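Local coordinates for protein acetyl-CoA C-acetyltransferase (Syntrophomonas wolfei subsp. wolfei, PDB 7N7Z) that probably catalyses the thiolase reaction, the reversible condensation of two acetyl-CoA molecules into acetoacetyl-CoA with release of coenzyme A, at residues P70-I73 with G74-G78; A102-N105 with I106-G109; V331-L334 with K335-G339; I367-S370 with M371-L375. All blocks are in the same frame, centred on the assembly; numbering follows the deposited sequence.

Contact 1 of 4, residues P70-I73 with G74-G78; sequences PRII and GMKVG
Met75 folds over the guanidinium of Arg71, one helical turn earlier, and this is the tightly packed part of the contact. Met75 SD sits 3.9 Å above the guanidinium plane of Arg71, over the centre of that face, and Met75 CE reaches 3.5 Å from Arg71 NH1. With CG beside its own backbone N (chi1 -66°) and further bends at chi2 and chi3, the methionine curls back over the arginine. The guanidinium is held from beyond the helix as well: Arg71 NH2 is hydrogen-bonded to Val81 O, and NE makes a weak bond to Gly391 O of the second subunit. Lys76 belongs to the looser, solvent side. Its methylenes run alongside the isoleucine branch, CD and CE of Lys76 both 3.7 Å from Ile72 CG2, and only beyond them does the chain leave the isoleucine. Successive i to i+4 bonds complete the last turn, from Gly74 N to Pro70 O (2.8 Å) through Val77 N to Ile73 O (3.1 Å). Gly78, at positive phi, closes the helix in a Schellman motif. Helix 69-76 is the crossover of the beta-alpha-beta unit formed with strands 54-58 and 84-89; Ile73 and Val77 pack on helix 30-45, Pro70 rests on Met87 of strand 84-89, and Ile72 and Met75 meet Gln155 and Leu156 of the second subunit.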
loop_
_atom_site.group_PDB
_atom_site.type_symbol
_atom_site.label_atom_id
_atom_site.label_comp_id
_atom_site.label_asym_id
_atom_site.label_seq_id
_atom_site.Cartn_x
_atom_site.Cartn_y
_atom_site.Cartn_z
ATOM N N PRO B 70 6.071 -24.474 6.877
ATOM C CA PRO B 70 6.636 -25.710 7.449
ATOM C C PRO B 70 6.851 -26.808 6.422
ATOM O O PRO B 70 7.807 -27.584 6.551
ATOM C CB PRO B 70 5.601 -26.113 8.509
ATOM C CG PRO B 70 4.938 -24.832 8.886
ATOM C CD PRO B 70 4.868 -24.040 7.611
ATOM N N ARG B 71 5.993 -26.902 5.404
ATOM C CA ARG B 71 6.239 -27.858 4.328
ATOM C C ARG B 71 7.455 -27.447 3.509
ATOM O O ARG B 71 8.236 -28.301 3.073
ATOM C CB ARG B 71 4.998 -27.980 3.440
ATOM C CG ARG B 71 5.178 -28.870 2.211
ATOM C CD ARG B 71 5.457 -30.326 2.577
ATOM N NE ARG B 71 5.250 -31.212 1.436
ATOM C CZ ARG B 71 5.216 -32.537 1.502
ATOM N NH1 ARG B 71 5.389 -33.179 2.647
ATOM N NH2 ARG B 71 5.001 -33.237 0.392
ATOM N N ILE B 72 7.634 -26.143 3.288
ATOM C CA ILE B 72 8.844 -25.667 2.623
ATOM C C ILE B 72 10.066 -25.990 3.471
ATOM O O ILE B 72 11.089 -26.463 2.962
ATOM C CB ILE B 72 8.742 -24.158 2.337
ATOM C CG1 ILE B 72 7.645 -23.876 1.308
ATOM C CG2 ILE B 72 10.084 -23.619 1.851
ATOM C CD1 ILE B 72 7.224 -22.417 1.247
ATOM N N ILE B 73 9.978 -25.739 4.779
ATOM C CA ILE B 73 11.114 -25.969 5.663
ATOM C C ILE B 73 11.437 -27.456 5.743
ATOM O O ILE B 73 12.609 -27.851 5.763
ATOM C CB ILE B 73 10.829 -25.375 7.055
ATOM C CG1 ILE B 73 10.726 -23.848 6.974
ATOM C CG2 ILE B 73 11.914 -25.778 8.044
ATOM C CD1 ILE B 73 9.936 -23.230 8.107
ATOM N N GLY B 74 10.408 -28.305 5.782
ATOM C CA GLY B 74 10.650 -29.735 5.896
ATOM C C GLY B 74 11.306 -30.314 4.657
ATOM O O GLY B 74 12.258 -31.095 4.750
ATOM N N MET B 75 10.804 -29.943 3.477
ATOM C CA MET B 75 11.383 -30.453 2.241
ATOM C C MET B 75 12.825 -29.996 2.070
ATOM O O MET B 75 13.655 -30.744 1.541
ATOM C CB MET B 75 10.542 -30.006 1.045
ATOM C CG MET B 75 9.140 -30.593 1.012
ATOM S SD MET B 75 9.121 -32.396 0.963
ATOM C CE MET B 75 8.884 -32.778 2.697
ATOM N N LYS B 76 13.148 -28.780 2.514
ATOM C CA LYS B 76 14.492 -28.253 2.313
ATOM C C LYS B 76 15.501 -28.875 3.268
ATOM O O LYS B 76 16.692 -28.948 2.942
ATOM C CB LYS B 76 14.485 -26.733 2.466
ATOM C CG LYS B 76 14.130 -26.006 1.184
ATOM C CD LYS B 76 13.626 -24.602 1.456
ATOM C CE LYS B 76 13.410 -23.832 0.163
ATOM N NZ LYS B 76 14.118 -22.521 0.176
ATOM N N VAL B 77 15.054 -29.326 4.445
ATOM C CA VAL B 77 15.928 -30.076 5.339
ATOM C C VAL B 77 15.869 -31.575 5.073
ATOM O O VAL B 77 16.484 -32.354 5.814
ATOM C CB VAL B 77 15.598 -29.777 6.816
ATOM C CG1 VAL B 77 15.628 -28.271 7.062
ATOM C CG2 VAL B 77 14.258 -30.368 7.213
ATOM N N GLY B 78 15.139 -32.006 4.050
ATOM C CA GLY B 78 15.212 -33.377 3.586
ATOM C C GLY B 78 14.157 -34.319 4.120
ATOM O O GLY B 78 14.365 -35.539 4.075
#

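Contact 2 of 4, residues A102-N105 with I106-G109; sequences ACQN and IMLG
The C-terminal turn of helix 94-107, in the N-terminal thiolase domain, brings Met107 back along Cys103 and Gln104. Met107 CG lies anti to the carbonyl carbon (chi1 -79°), and the chain beyond is extended, which lays it along the preceding turn. Its methyl CE ends 4.3 Å from Cys103 CB, a loose apolar contact, while SD passes 4.2 Å from Gln104 CA. The backbone beneath is drawn closer: Met107 N donates to Cys103 O over 2.7 Å. One residue earlier, Ile106 N bonds to Ala102 O at 3.0 Å, and the CG1 branch of the isoleucine leans over that same oxygen at 3.3 Å. Leu108, the first residue to leave helical geometry, still donates its N to Gln104 O (3.1 Å), and its CG lies 3.4 Å from that oxygen, so the branch point of the leucine packs against the carbonyl oxygen. Gly109 follows at positive phi and bonds back to Ile106 O, finishing the turn. The amide of Gln104 points across the interface: OE1 accepts from Lys110 NZ of the second subunit, and NE2 gives a weak bond to Asn105 OD1 of the second subunit. In its own chain, Asn105 ND2 bonds back to Ile101 O. On the inner face, Ala102, Cys103 and Ile106 pack on strands 8-20, 113-121 and 254-264, whereas Leu108 meets Leu108 of the second subunit. A helix end set between strands and subunit interface in this way belongs to the five-layered alpha-beta-alpha-beta-alpha thiolase fold.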
loop_
_atom_site.group_PDB
_atom_site.type_symbol
_atom_site.label_atom_id
_atom_site.label_comp_id
_atom_site.label_asym_id
_atom_site.label_seq_id
_atom_site.Cartn_x
_atom_site.Cartn_y
_atom_site.Cartn_z
ATOM N N ALA B 102 2.839 -32.625 18.096
ATOM C CA ALA B 102 3.748 -33.661 17.618
ATOM C C ALA B 102 3.862 -34.802 18.621
ATOM O O ALA B 102 3.818 -35.978 18.242
ATOM C CB ALA B 102 5.124 -33.060 17.338
ATOM N N CYS B 103 4.006 -34.476 19.906
ATOM C CA CYS B 103 4.192 -35.517 20.911
ATOM C C CYS B 103 2.953 -36.396 21.028
ATOM O O CYS B 103 3.063 -37.623 21.135
ATOM C CB CYS B 103 4.537 -34.882 22.256
ATOM S SG CYS B 103 6.221 -34.205 22.337
ATOM N N GLN B 104 1.764 -35.789 21.007
ATOM C CA GLN B 104 0.541 -36.581 21.097
ATOM C C GLN B 104 0.350 -37.449 19.860
ATOM O O GLN B 104 -0.214 -38.544 19.956
ATOM C CB GLN B 104 -0.663 -35.665 21.310
ATOM C CG GLN B 104 -0.675 -35.006 22.685
ATOM C CD GLN B 104 -1.906 -34.154 22.947
ATOM O OE1 GLN B 104 -2.213 -33.838 24.096
ATOM N NE2 GLN B 104 -2.612 -33.770 21.885
ATOM N N ASN B 105 0.813 -36.985 18.696
ATOM C CA ASN B 105 0.837 -37.853 17.523
ATOM C C ASN B 105 1.742 -39.056 17.760
ATOM O O ASN B 105 1.424 -40.176 17.346
ATOM C CB ASN B 105 1.302 -37.067 16.297
ATOM C CG ASN B 105 0.150 -36.631 15.412
ATOM O OD1 ASN B 105 -0.589 -37.459 14.880
ATOM N ND2 ASN B 105 -0.005 -35.324 15.249
ATOM N N ILE B 106 2.876 -38.842 18.429
ATOM C CA ILE B 106 3.770 -39.952 18.743
ATOM C C ILE B 106 3.167 -40.825 19.836
ATOM O O ILE B 106 3.300 -42.054 19.810
ATOM C CB ILE B 106 5.160 -39.417 19.136
ATOM C CG1 ILE B 106 5.788 -38.672 17.953
ATOM C CG2 ILE B 106 6.063 -40.557 19.600
ATOM C CD1 ILE B 106 7.180 -38.133 18.223
ATOM N N MET B 107 2.498 -40.208 20.812
ATOM C CA MET B 107 1.858 -40.982 21.869
ATOM C C MET B 107 0.877 -41.996 21.296
ATOM O O MET B 107 0.784 -43.129 21.786
ATOM C CB MET B 107 1.133 -40.047 22.836
ATOM C CG MET B 107 2.026 -39.362 23.853
ATOM S SD MET B 107 1.087 -38.228 24.895
ATOM C CE MET B 107 2.329 -36.993 25.266
ATOM N N LEU B 108 0.139 -41.610 20.257
ATOM C CA LEU B 108 -0.938 -42.421 19.709
ATOM C C LEU B 108 -0.489 -43.316 18.560
ATOM O O LEU B 108 -1.335 -43.951 17.920
ATOM C CB LEU B 108 -2.081 -41.514 19.242
ATOM C CG LEU B 108 -2.761 -40.700 20.346
ATOM C CD1 LEU B 108 -3.788 -39.743 19.763
ATOM C CD2 LEU B 108 -3.404 -41.623 21.369
ATOM N N GLY B 109 0.811 -43.387 18.285
ATOM C CA GLY B 109 1.316 -44.221 17.217
ATOM C C GLY B 109 1.131 -43.663 15.823
ATOM O O GLY B 109 1.468 -44.352 14.851
#

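Contact 3 of 4, residues V331-L334 with K335-G339; sequences VRML and KEEAG
Arg332 and Glu336 extend alongside each other, one turn apart near the end of helix 324-336. The contact is made by the aliphatic part of the arginine: Arg332 CG is 3.6 Å from Glu336 OE2. The charged ends stay further apart, with Arg332 NH1 4.5 Å from Glu336 OE2, beyond a salt bridge, and the guanidinium and carboxylate planes are turned 78° to each other. Bends at chi2 and chi3 turn the guanidinium aside, leaving OE2 beyond its edge, near its plane, and NH1 makes a weak hydrogen bond to Tyr172 O. Next along the helix, Met333 crosses Glu337, its CE 3.7 Å from OE1 of the glutamate. Backbone bonds hold both of these pairs in position: Glu336 N reaches Arg332 O at 2.8 Å, and Met333 O accepts from Glu337 N at 2.9 Å. Lys335 and Glu337 make up the solvent side, whereas Glu336, though exposed, also meets Tyr172 of helix 161-172. Towards the protein, Met333 packs on Ala297 and Val298 of helix 296-307 and on the same Tyr172, and Leu334 touches Pro301 of helix 296-307.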
loop_
_atom_site.group_PDB
_atom_site.type_symbol
_atom_site.label_atom_id
_atom_site.label_comp_id
_atom_site.label_asym_id
_atom_site.label_seq_id
_atom_site.Cartn_x
_atom_site.Cartn_y
_atom_site.Cartn_z
ATOM N N VAL B 331 4.258 -14.601 40.532
ATOM C CA VAL B 331 4.742 -14.936 41.870
ATOM C C VAL B 331 3.628 -14.759 42.892
ATOM O O VAL B 331 3.438 -15.599 43.780
ATOM C CB VAL B 331 5.971 -14.078 42.229
ATOM C CG1 VAL B 331 6.391 -14.327 43.674
ATOM C CG2 VAL B 331 7.122 -14.368 41.284
ATOM N N ARG B 332 2.877 -13.662 42.785
ATOM C CA ARG B 332 1.819 -13.393 43.752
ATOM C C ARG B 332 0.685 -14.402 43.622
ATOM O O ARG B 332 0.254 -14.997 44.617
ATOM C CB ARG B 332 1.297 -11.967 43.571
ATOM C CG ARG B 332 0.455 -11.467 44.734
ATOM C CD ARG B 332 1.318 -11.008 45.898
ATOM N NE ARG B 332 2.090 -9.816 45.568
ATOM C CZ ARG B 332 1.593 -8.586 45.537
ATOM N NH1 ARG B 332 0.322 -8.346 45.813
ATOM N NH2 ARG B 332 2.393 -7.573 45.219
ATOM N N MET B 333 0.186 -14.612 42.402
ATOM C CA MET B 333 -0.911 -15.557 42.218
ATOM C C MET B 333 -0.498 -16.962 42.634
ATOM O O MET B 333 -1.299 -17.708 43.209
ATOM C CB MET B 333 -1.387 -15.550 40.766
ATOM C CG MET B 333 -2.530 -16.524 40.508
ATOM S SD MET B 333 -3.286 -16.361 38.880
ATOM C CE MET B 333 -4.695 -17.454 39.064
ATOM N N LEU B 334 0.750 -17.345 42.351
ATOM C CA LEU B 334 1.214 -18.669 42.752
ATOM C C LEU B 334 1.279 -18.803 44.267
ATOM O O LEU B 334 1.135 -19.910 44.795
ATOM C CB LEU B 334 2.587 -18.957 42.141
ATOM C CG LEU B 334 2.638 -19.732 40.820
ATOM C CD1 LEU B 334 4.085 -20.068 40.476
ATOM C CD2 LEU B 334 1.796 -21.003 40.858
ATOM N N LYS B 335 1.501 -17.697 44.980
ATOM C CA LYS B 335 1.522 -17.749 46.437
ATOM C C LYS B 335 0.112 -17.722 47.016
ATOM O O LYS B 335 -0.163 -18.396 48.015
ATOM C CB LYS B 335 2.342 -16.582 46.993
ATOM C CG LYS B 335 2.197 -16.371 48.498
ATOM C CD LYS B 335 2.960 -15.145 48.972
ATOM C CE LYS B 335 3.180 -15.184 50.475
ATOM N NZ LYS B 335 3.749 -13.912 50.995
ATOM N N GLU B 336 -0.789 -16.955 46.401
ATOM C CA GLU B 336 -2.107 -16.727 46.985
ATOM C C GLU B 336 -3.076 -17.852 46.643
ATOM O O GLU B 336 -3.663 -18.473 47.535
ATOM C CB GLU B 336 -2.656 -15.379 46.509
ATOM C CG GLU B 336 -2.058 -14.185 47.235
ATOM C CD GLU B 336 -2.407 -12.863 46.580
ATOM O OE1 GLU B 336 -2.946 -12.877 45.453
ATOM O OE2 GLU B 336 -2.142 -11.810 47.196
ATOM N N GLU B 337 -3.259 -18.127 45.353
ATOM C CA GLU B 337 -4.218 -19.127 44.906
ATOM C C GLU B 337 -3.590 -20.494 44.676
ATOM O O GLU B 337 -4.323 -21.477 44.523
ATOM C CB GLU B 337 -4.911 -18.648 43.627
ATOM C CG GLU B 337 -5.502 -17.251 43.764
ATOM C CD GLU B 337 -6.874 -17.131 43.138
ATOM O OE1 GLU B 337 -7.032 -17.541 41.969
ATOM O OE2 GLU B 337 -7.795 -16.629 43.816
ATOM N N ALA B 338 -2.267 -20.578 44.639
ATOM C CA ALA B 338 -1.538 -21.834 44.717
ATOM C C ALA B 338 -0.654 -21.798 45.958
ATOM O O ALA B 338 -0.469 -20.753 46.587
ATOM C CB ALA B 338 -0.700 -22.075 43.454
ATOM N N GLY B 339 -0.109 -22.955 46.317
ATOM C CA GLY B 339 0.741 -23.035 47.489
ATOM C C GLY B 339 2.206 -22.868 47.149
ATOM O O GLY B 339 3.081 -23.318 47.895
#

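Contact 4 of 4, residues I367-S370 with M371-L375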
loop_
_atom_site.group_PDB
_atom_site.type_symbol
_atom_site.label_atom_id
_atom_site.label_comp_id
_atom_site.label_asym_id
_atom_site.label_seq_id
_atom_site.Cartn_x
_atom_site.Cartn_y
_atom_site.Cartn_z
ATOM N N ILE B 367 12.378 -21.806 25.211
ATOM C CA ILE B 367 12.594 -22.019 26.635
ATOM C C ILE B 367 12.654 -23.501 26.978
ATOM O O ILE B 367 13.252 -23.870 27.995
ATOM C CB ILE B 367 11.504 -21.301 27.454
ATOM C CG1 ILE B 367 10.113 -21.848 27.129
ATOM C CG2 ILE B 367 11.551 -19.799 27.189
ATOM C CD1 ILE B 367 9.045 -21.365 28.093
ATOM N N ILE B 368 12.053 -24.366 26.159
ATOM C CA ILE B 368 12.247 -25.800 26.347
ATOM C C ILE B 368 13.679 -26.182 25.996
ATOM O O ILE B 368 14.330 -26.945 26.719
ATOM C CB ILE B 368 11.234 -26.598 25.508
ATOM C CG1 ILE B 368 9.812 -26.407 26.034
ATOM C CG2 ILE B 368 11.581 -28.074 25.522
ATOM C CD1 ILE B 368 8.756 -26.754 25.010
ATOM N N VAL B 369 14.192 -25.656 24.881
ATOM C CA VAL B 369 15.576 -25.919 24.496
ATOM C C VAL B 369 16.525 -25.432 25.583
ATOM O O VAL B 369 17.426 -26.159 26.020
ATOM C CB VAL B 369 15.889 -25.255 23.142
ATOM C CG1 VAL B 369 17.388 -25.264 22.875
ATOM C CG2 VAL B 369 15.137 -25.951 22.018
ATOM N N SER B 370 16.341 -24.189 26.034
ATOM C CA SER B 370 17.220 -23.638 27.060
ATOM C C SER B 370 17.070 -24.392 28.374
ATOM O O SER B 370 18.060 -24.618 29.080
ATOM C CB SER B 370 16.925 -22.153 27.255
ATOM O OG SER B 370 17.287 -21.412 26.104
ATOM N N MET B 371 15.844 -24.791 28.716
ATOM C CA MET B 371 15.631 -25.572 29.929
ATOM C C MET B 371 16.515 -26.813 29.935
ATOM O O MET B 371 17.258 -27.057 30.893
ATOM C CB MET B 371 14.156 -25.963 30.048
ATOM C CG MET B 371 13.823 -26.802 31.280
ATOM S SD MET B 371 12.292 -27.734 31.086
ATOM C CE MET B 371 12.844 -29.022 29.975
ATOM N N TYR B 372 16.449 -27.611 28.867
ATOM C CA TYR B 372 17.232 -28.842 28.820
ATOM C C TYR B 372 18.717 -28.558 29.016
ATOM O O TYR B 372 19.366 -29.150 29.885
ATOM C CB TYR B 372 17.020 -29.568 27.492
ATOM C CG TYR B 372 18.144 -30.538 27.196
ATOM C CD1 TYR B 372 18.194 -31.777 27.820
ATOM C CD2 TYR B 372 19.167 -30.204 26.318
ATOM C CE1 TYR B 372 19.222 -32.663 27.567
ATOM C CE2 TYR B 372 20.203 -31.084 26.061
ATOM C CZ TYR B 372 20.224 -32.312 26.688
ATOM O OH TYR B 372 21.252 -33.192 26.437
ATOM N N TYR B 373 19.277 -27.664 28.202
ATOM C CA TYR B 373 20.716 -27.439 28.238
ATOM C C TYR B 373 21.178 -26.873 29.573
ATOM O O TYR B 373 22.348 -27.044 29.932
ATOM C CB TYR B 373 21.124 -26.518 27.090
ATOM C CG TYR B 373 21.352 -27.264 25.796
ATOM C CD1 TYR B 373 22.538 -27.948 25.568
ATOM C CD2 TYR B 373 20.376 -27.298 24.808
ATOM C CE1 TYR B 373 22.750 -28.636 24.390
ATOM C CE2 TYR B 373 20.580 -27.982 23.626
ATOM C CZ TYR B 373 21.768 -28.651 23.423
ATOM O OH TYR B 373 21.976 -29.336 22.249
ATOM N N GLU B 374 20.292 -26.208 30.319
ATOM C CA GLU B 374 20.638 -25.818 31.680
ATOM C C GLU B 374 20.623 -27.026 32.610
ATOM O O GLU B 374 21.477 -27.146 33.495
ATOM C CB GLU B 374 19.682 -24.737 32.183
ATOM C CG GLU B 374 20.071 -24.148 33.532
ATOM C CD GLU B 374 21.328 -23.295 33.468
ATOM O OE1 GLU B 374 21.894 -23.142 32.364
ATOM O OE2 GLU B 374 21.748 -22.775 34.524
ATOM N N LEU B 375 19.660 -27.932 32.423
ATOM C CA LEU B 375 19.694 -29.197 33.150
ATOM C C LEU B 375 21.007 -29.925 32.892
ATOM O O LEU B 375 21.655 -30.419 33.823
ATOM C CB LEU B 375 18.513 -30.078 32.741
ATOM C CG LEU B 375 17.093 -29.621 33.082
ATOM C CD1 LEU B 375 16.097 -30.685 32.639
ATOM C CD2 LEU B 375 16.942 -29.328 34.563
#
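Tyr373 and Val369 pack one turn apart on helix 360-378, a long helix of the C-terminal thiolase domain, largely buried here, that lies against strands 8-20, 277-285 and 316-319. Starting at the backbone, Tyr373 N donates to Val369 O over 3.2 Å. Tyr373 CB is 3.9 Å from Val369 O. At a chi1 of -85° the ring stands out from the helix with its CD2 edge turned to Val369. CD2 comes closest, 3.4 Å from Val369 O, which lies at the ring edge near its plane, and the same atom meets the CG1 branch of Val369 at 4.1 Å. Further out, the phenol OH makes a weak hydrogen bond to Met13 O. One face of the ring takes the neighbouring Tyr372, whose CD2 sits 3.5 Å above the plane, offset toward the rim.

Glu202, which touches both Val369 and Tyr373, also bonds Ser370 OG, as does Arg366. The Glu374 carboxylate forms a salt bridge with Arg377 and a hydrogen bond to His349. Between Ser370 and Glu374 the backbone continues its i to i+4 pattern, Glu374 N meeting Ser370 O at 3.0 Å.

The four contacts are separate helical turns, none touching another. Contacts 1 and 2 lie in the N-terminal thiolase domain and both meet the second subunit, with centres 20 Å apart; contacts 3 and 4 share the C-terminal thiolase domain and are touched by no other chain, with centres 25 Å apart. The nearest approach is from contact 2 to contact 4, about 8 Å between nearest atoms. Contacts 1 and 3 are on opposite sides of the chain's centre. Contact 4 lies nearest the predicted catalytic residues: the Ile367 side chain is about 7 Å from that of His358 and about 9 Å from that of Cys92. In contact 3, the Met333 side chain is about 10 Å from that of Cys388, a predicted proton acceptor.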